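Local coordinates for beta-N-acetylhexosaminidase (Mycobacterium smegmatis, PDB 4YYF), which probably hydrolyses terminal non-reducing N-acetyl-D-hexosamine residues from N-acetyl-beta-D-hexosaminides, as a member of glycosyl hydrolase family 3, at residues 37-41 and 42-46; 335-339 and 340-344; 348-351 and 352-356. The protein carries 1 engineered substitution. One frame throughout, in Å; residues are numbered along the deposited sequence.

Contact 1 of 3, residues 37-41 and 42-46; sequences AALPA and RDKLA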
# COMPACT_ATOMS: atom_id res chain seq x y z
N ALA A 37 10.60 11.25 -18.15
CA ALA A 37 10.12 10.52 -19.32
C ALA A 37 11.26 9.89 -20.13
O ALA A 37 11.02 9.03 -20.98
CB ALA A 37 9.28 11.44 -20.21
N ALA A 38 12.49 10.32 -19.86
CA ALA A 38 13.64 9.87 -20.64
C ALA A 38 14.43 8.73 -20.00
O ALA A 38 15.49 8.37 -20.49
CB ALA A 38 14.56 11.04 -20.93
N LEU A 39 13.91 8.18 -18.90
CA LEU A 39 14.55 7.04 -18.26
C LEU A 39 14.44 5.79 -19.15
O LEU A 39 13.50 5.69 -19.95
CB LEU A 39 13.91 6.75 -16.90
CG LEU A 39 13.80 7.84 -15.85
CD1 LEU A 39 13.11 7.29 -14.60
CD2 LEU A 39 15.16 8.40 -15.49
N PRO A 40 15.38 4.84 -19.00
CA PRO A 40 15.29 3.55 -19.69
C PRO A 40 13.97 2.87 -19.33
O PRO A 40 13.54 2.98 -18.18
CB PRO A 40 16.44 2.75 -19.08
CG PRO A 40 17.42 3.78 -18.61
CD PRO A 40 16.58 4.94 -18.15
N ALA A 41 13.35 2.18 -20.28
CA ALA A 41 12.06 1.53 -20.04
C ALA A 41 12.06 0.63 -18.80
O ALA A 41 11.10 0.62 -18.04
CB ALA A 41 11.61 0.76 -21.27
N ARG A 42 13.14 -0.12 -18.60
CA ARG A 42 13.20 -1.06 -17.49
C ARG A 42 13.26 -0.33 -16.15
O ARG A 42 12.70 -0.79 -15.16
CB ARG A 42 14.39 -2.02 -17.68
CG ARG A 42 14.47 -3.18 -16.70
CD ARG A 42 15.56 -4.16 -17.14
NE ARG A 42 15.67 -5.35 -16.31
CZ ARG A 42 15.05 -6.51 -16.55
NH1 ARG A 42 14.24 -6.63 -17.60
NH2 ARG A 42 15.24 -7.54 -15.73
N ASP A 43 13.91 0.82 -16.12
CA ASP A 43 13.97 1.58 -14.86
C ASP A 43 12.65 2.29 -14.54
O ASP A 43 12.31 2.49 -13.37
CB ASP A 43 15.13 2.58 -14.87
CG ASP A 43 16.49 1.89 -14.90
OD1 ASP A 43 16.55 0.67 -14.65
OD2 ASP A 43 17.49 2.58 -15.17
N LYS A 44 11.92 2.69 -15.58
CA LYS A 44 10.56 3.20 -15.39
C LYS A 44 9.70 2.11 -14.79
O LYS A 44 8.93 2.37 -13.88
CB LYS A 44 9.93 3.62 -16.71
CG LYS A 44 10.57 4.82 -17.37
CD LYS A 44 9.78 5.17 -18.62
CE LYS A 44 10.19 6.52 -19.18
NZ LYS A 44 9.27 6.92 -20.29
N LEU A 45 9.83 0.89 -15.31
CA LEU A 45 9.05 -0.25 -14.79
C LEU A 45 9.43 -0.60 -13.36
O LEU A 45 8.55 -0.88 -12.52
CB LEU A 45 9.19 -1.48 -15.70
CG LEU A 45 8.58 -1.31 -17.10
CD1 LEU A 45 8.99 -2.43 -18.05
CD2 LEU A 45 7.06 -1.24 -16.98
N ALA A 46 10.73 -0.56 -13.05
CA ALA A 46 11.16 -0.90 -11.70
C ALA A 46 10.64 0.11 -10.68
O ALA A 46 10.46 -0.21 -9.50
CB ALA A 46 12.70 -1.02 -11.63
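A37 meets K44 at the N-terminal end of helix 41-46, where P40 is the N-cap of the first helix of this family 3 TIM-barrel chain. The A37 O accepts from K44 NZ at 2.8 Å. The ammonium group sits above the carbonyl plane, 40° out of it. K44 gets there because its chain runs extended beyond CG, back past the start of its own helix. The same lysine chain packs along L39: K44 CG lies 3.9 Å from L39 CB, and K44 CE 3.5 Å from L39 O. K44 NZ also has a long, weak ion pair with D349.

P40 uses both its carbonyl and its ring. Its O starts the helical bonding by accepting from K44 N at 3.1 Å, and takes a weak, bent bond from D43 N. The ring meets the D43 carboxylate, with CG 3.6 Å from OD2.

A41 O continues the helical bonding, accepting from L45 N at 3.0 Å. The extended R42 chain carries its guanidinium to helix 327-340, where it makes salt bridges with E335 and D332. The L45 side chain lies close in front of the A41 oxygen, with CG 3.3 Å from A41 O.

Contact 2 of 3, residues 335-339 and 340-344; sequences EQALA and SGELN
This is a helix C-terminus: A337 and L338, in the last turn of helix 327-340, meet G341, E342 and L343 in the loop that leads to helix 345-357. The backbone fits a Schellman motif, overlapped by an ST turn on S340. G341 has positive phi (83°), which turns the chain out of the helix; with no CB it avoids crowding the carbonyl O of S340.

A337 O is the hub. E342 N reaches it at 2.8 Å in a weak bond, the outer link of the motif. The inner link, from G341 N to L338 O, is also weak. A straighter bond comes from L343 N to A337 O, with the donor well above the carbonyl plane (66° out of it). A weak bond from G341 N adds to the group.

S340 ties the turn down. Its OG lies between the backbone N and the carbonyl carbon. This torsion (chi1 70°) holds OG beside the last helical turn, within reach of E342. It accepts from E342 N at 3.3 Å and donates to E342 OE1 at 2.7 Å, on the anti lone pair of that oxygen. E342 OE2 has its own salt bridge to R333.

On the apolar side, A337 CB rests 3.7 Å from L343 CB, and L309 of helix 304-314 packs against both residues. The L338 and L343 side chains cross at a slant, CD2 to CG at 4.1 Å. A water joins helix and loop, donating to L338 O at 2.6 Å and to L343 O at 2.7 Å.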
# COMPACT_ATOMS: atom_id res chain seq x y z
N GLU A 335 8.43 -5.78 -19.65
CA GLU A 335 8.95 -5.35 -20.94
C GLU A 335 8.27 -6.07 -22.11
O GLU A 335 7.95 -5.46 -23.13
CB GLU A 335 10.47 -5.53 -21.00
CG GLU A 335 11.24 -4.65 -20.03
CD GLU A 335 12.70 -4.49 -20.43
OE1 GLU A 335 13.58 -5.02 -19.71
OE2 GLU A 335 12.97 -3.81 -21.45
N GLN A 336 8.03 -7.37 -21.95
CA GLN A 336 7.33 -8.13 -22.98
C GLN A 336 5.89 -7.64 -23.16
O GLN A 336 5.38 -7.58 -24.28
CB GLN A 336 7.35 -9.63 -22.66
CG GLN A 336 8.74 -10.25 -22.66
CD GLN A 336 8.76 -11.61 -21.96
OE1 GLN A 336 7.71 -12.21 -21.73
NE2 GLN A 336 9.96 -12.08 -21.62
N ALA A 337 5.25 -7.29 -22.06
CA ALA A 337 3.87 -6.80 -22.12
C ALA A 337 3.80 -5.47 -22.86
O ALA A 337 2.84 -5.20 -23.58
CB ALA A 337 3.29 -6.67 -20.74
N LEU A 338 4.82 -4.63 -22.66
CA LEU A 338 4.93 -3.36 -23.36
C LEU A 338 5.00 -3.63 -24.85
O LEU A 338 4.28 -3.01 -25.64
CB LEU A 338 6.17 -2.59 -22.91
CG LEU A 338 6.03 -1.78 -21.63
CD1 LEU A 338 7.30 -0.99 -21.33
CD2 LEU A 338 4.83 -0.85 -21.73
N ALA A 339 5.87 -4.57 -25.22
CA ALA A 339 6.07 -4.92 -26.63
C ALA A 339 4.81 -5.53 -27.23
O ALA A 339 4.49 -5.29 -28.39
CB ALA A 339 7.24 -5.87 -26.77
N SER A 340 4.08 -6.32 -26.45
CA SER A 340 2.91 -7.00 -27.00
C SER A 340 1.66 -6.12 -26.94
O SER A 340 0.65 -6.42 -27.57
CB SER A 340 2.64 -8.30 -26.24
OG SER A 340 2.17 -8.00 -24.94
N GLY A 341 1.74 -5.04 -26.16
CA GLY A 341 0.60 -4.15 -25.97
C GLY A 341 -0.36 -4.63 -24.91
O GLY A 341 -1.49 -4.14 -24.80
N GLU A 342 0.09 -5.61 -24.12
CA GLU A 342 -0.69 -6.06 -22.98
C GLU A 342 -0.68 -4.95 -21.95
O GLU A 342 -1.59 -4.84 -21.13
CB GLU A 342 -0.05 -7.30 -22.37
CG GLU A 342 -0.26 -8.56 -23.15
CD GLU A 342 0.58 -9.68 -22.59
OE1 GLU A 342 1.80 -9.71 -22.87
OE2 GLU A 342 0.03 -10.50 -21.83
N LEU A 343 0.39 -4.16 -21.98
CA LEU A 343 0.56 -3.06 -21.03
C LEU A 343 0.82 -1.80 -21.84
O LEU A 343 1.76 -1.75 -22.62
CB LEU A 343 1.74 -3.34 -20.10
CG LEU A 343 2.04 -2.25 -19.05
CD1 LEU A 343 0.81 -2.03 -18.19
CD2 LEU A 343 3.23 -2.63 -18.19
N ASN A 344 -0.03 -0.79 -21.67
CA ASN A 344 0.11 0.42 -22.47
C ASN A 344 1.20 1.33 -21.91
O ASN A 344 1.33 1.46 -20.70
CB ASN A 344 -1.22 1.17 -22.50
CG ASN A 344 -1.22 2.31 -23.50
OD1 ASN A 344 -0.84 3.44 -23.18
ND2 ASN A 344 -1.64 2.01 -24.73
O HOH W 1 2.26 -1.47 -25.24

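Contact 3 of 3, residues 348-351 and 352-356; sequences VDAS and LQRNA. With NA (sodium ion), chain F.
S351 and N355 lie one turn apart on helix 345-357, and the N355 side chain folds back onto the S351 carbonyl. N355 ND2 donates to S351 O at 2.9 Å, while N355 N donates to the same oxygen at 3.0 Å. The two donors come from opposite faces of the carbonyl plane, so the oxygen is gripped from both sides. The N355 amide also bonds N318 through OD1 and D317 O through ND2.

The S351 hydroxyl points the other way. With OG beside the backbone N (chi1 -71°), it binds the sodium ion. Two waters, each 2.3 Å from the sodium, and A347 O complete the observed site. S351 OG is also hydrogen-bonded to D317 OD1.

R354, just before N355, extends from CG to NE. Its CG passes 3.4 Å from A350 O, and its guanidinium turns an edge towards S351 OG. D317 OD1 makes a salt bridge with R354 NH1, so one carboxylate oxygen serves both side chains. The Q353 chain passes the D349 carbonyl, its CG 3.2 Å from D349 O.

D317 and N318 directly precede strand 319-321, so these bonds fasten the helix to that strand's start. V348 and L352 pack against L45 and K44 of helix 41-46.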
# COMPACT_ATOMS: atom_id res chain seq x y z
N VAL A 348 2.13 3.06 -17.81
CA VAL A 348 3.43 3.09 -17.15
C VAL A 348 3.83 4.53 -16.83
O VAL A 348 4.25 4.83 -15.71
CB VAL A 348 4.50 2.41 -18.01
CG1 VAL A 348 5.90 2.64 -17.43
CG2 VAL A 348 4.22 0.94 -18.11
N ASP A 349 3.68 5.42 -17.81
CA ASP A 349 4.06 6.82 -17.62
C ASP A 349 3.23 7.51 -16.54
O ASP A 349 3.77 8.23 -15.70
CB ASP A 349 3.98 7.59 -18.94
CG ASP A 349 5.09 7.22 -19.92
OD1 ASP A 349 6.04 6.50 -19.53
OD2 ASP A 349 5.02 7.66 -21.08
N ALA A 350 1.91 7.31 -16.55
CA ALA A 350 1.05 7.94 -15.55
C ALA A 350 1.44 7.50 -14.15
O ALA A 350 1.49 8.31 -13.21
CB ALA A 350 -0.42 7.64 -15.82
N SER A 351 1.71 6.21 -14.00
CA SER A 351 2.04 5.64 -12.69
C SER A 351 3.44 6.03 -12.25
O SER A 351 3.70 6.21 -11.06
CB SER A 351 1.91 4.11 -12.73
OG SER A 351 0.54 3.74 -12.80
N LEU A 352 4.34 6.15 -13.21
CA LEU A 352 5.69 6.64 -12.92
C LEU A 352 5.62 8.06 -12.34
O LEU A 352 6.24 8.35 -11.32
CB LEU A 352 6.54 6.60 -14.19
CG LEU A 352 7.93 7.24 -14.11
CD1 LEU A 352 8.77 6.55 -13.04
CD2 LEU A 352 8.62 7.18 -15.48
N GLN A 353 4.84 8.93 -12.98
CA GLN A 353 4.62 10.28 -12.46
C GLN A 353 4.03 10.30 -11.05
O GLN A 353 4.45 11.09 -10.21
CB GLN A 353 3.73 11.10 -13.41
CG GLN A 353 4.30 11.28 -14.82
CD GLN A 353 3.25 11.78 -15.79
OE1 GLN A 353 2.36 12.54 -15.42
NE2 GLN A 353 3.36 11.35 -17.06
N ARG A 354 3.03 9.46 -10.80
CA ARG A 354 2.42 9.42 -9.47
C ARG A 354 3.38 8.96 -8.40
O ARG A 354 3.34 9.44 -7.28
CB ARG A 354 1.17 8.52 -9.46
CG ARG A 354 0.04 9.10 -10.29
CD ARG A 354 -1.21 8.29 -10.11
NE ARG A 354 -2.33 8.83 -10.89
CZ ARG A 354 -2.90 8.20 -11.91
NH1 ARG A 354 -2.44 7.00 -12.27
NH2 ARG A 354 -3.91 8.76 -12.56
N ASN A 355 4.23 7.99 -8.74
CA ASN A 355 5.25 7.51 -7.81
C ASN A 355 6.28 8.58 -7.55
O ASN A 355 6.76 8.72 -6.42
CB ASN A 355 5.95 6.26 -8.34
CG ASN A 355 5.20 5.00 -8.02
OD1 ASN A 355 5.21 4.54 -6.87
ND2 ASN A 355 4.56 4.40 -9.03
N ALA A 356 6.64 9.34 -8.58
CA ALA A 356 7.62 10.42 -8.41
C ALA A 356 7.04 11.56 -7.60
O ALA A 356 7.76 12.22 -6.85
CB ALA A 356 8.14 10.93 -9.77
NA NA F . -0.80 3.28 -14.55
O HOH W 2 -2.38 3.54 -12.91
O HOH W 3 -0.90 1.05 -14.10

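The contacts follow one another along the chain: contact 1 in the loop before helix 41-46 and along that short helix, contact 2 at the end of helix 327-340, contact 3 within helix 345-357. All lie on the same side of the chain's centre. Contact 1 is about 10 Å from contact 3 and about 14 Å from contact 2, centre to centre; contacts 2 and 3 are about 16 Å apart. L45, L338 and V348 of the three helices, with L343 of the connecting loop, form one apolar cluster. A charged link also joins contacts 1 and 2. The first helix is thus packed against the last two, joining the two ends of the TIM-barrel chain.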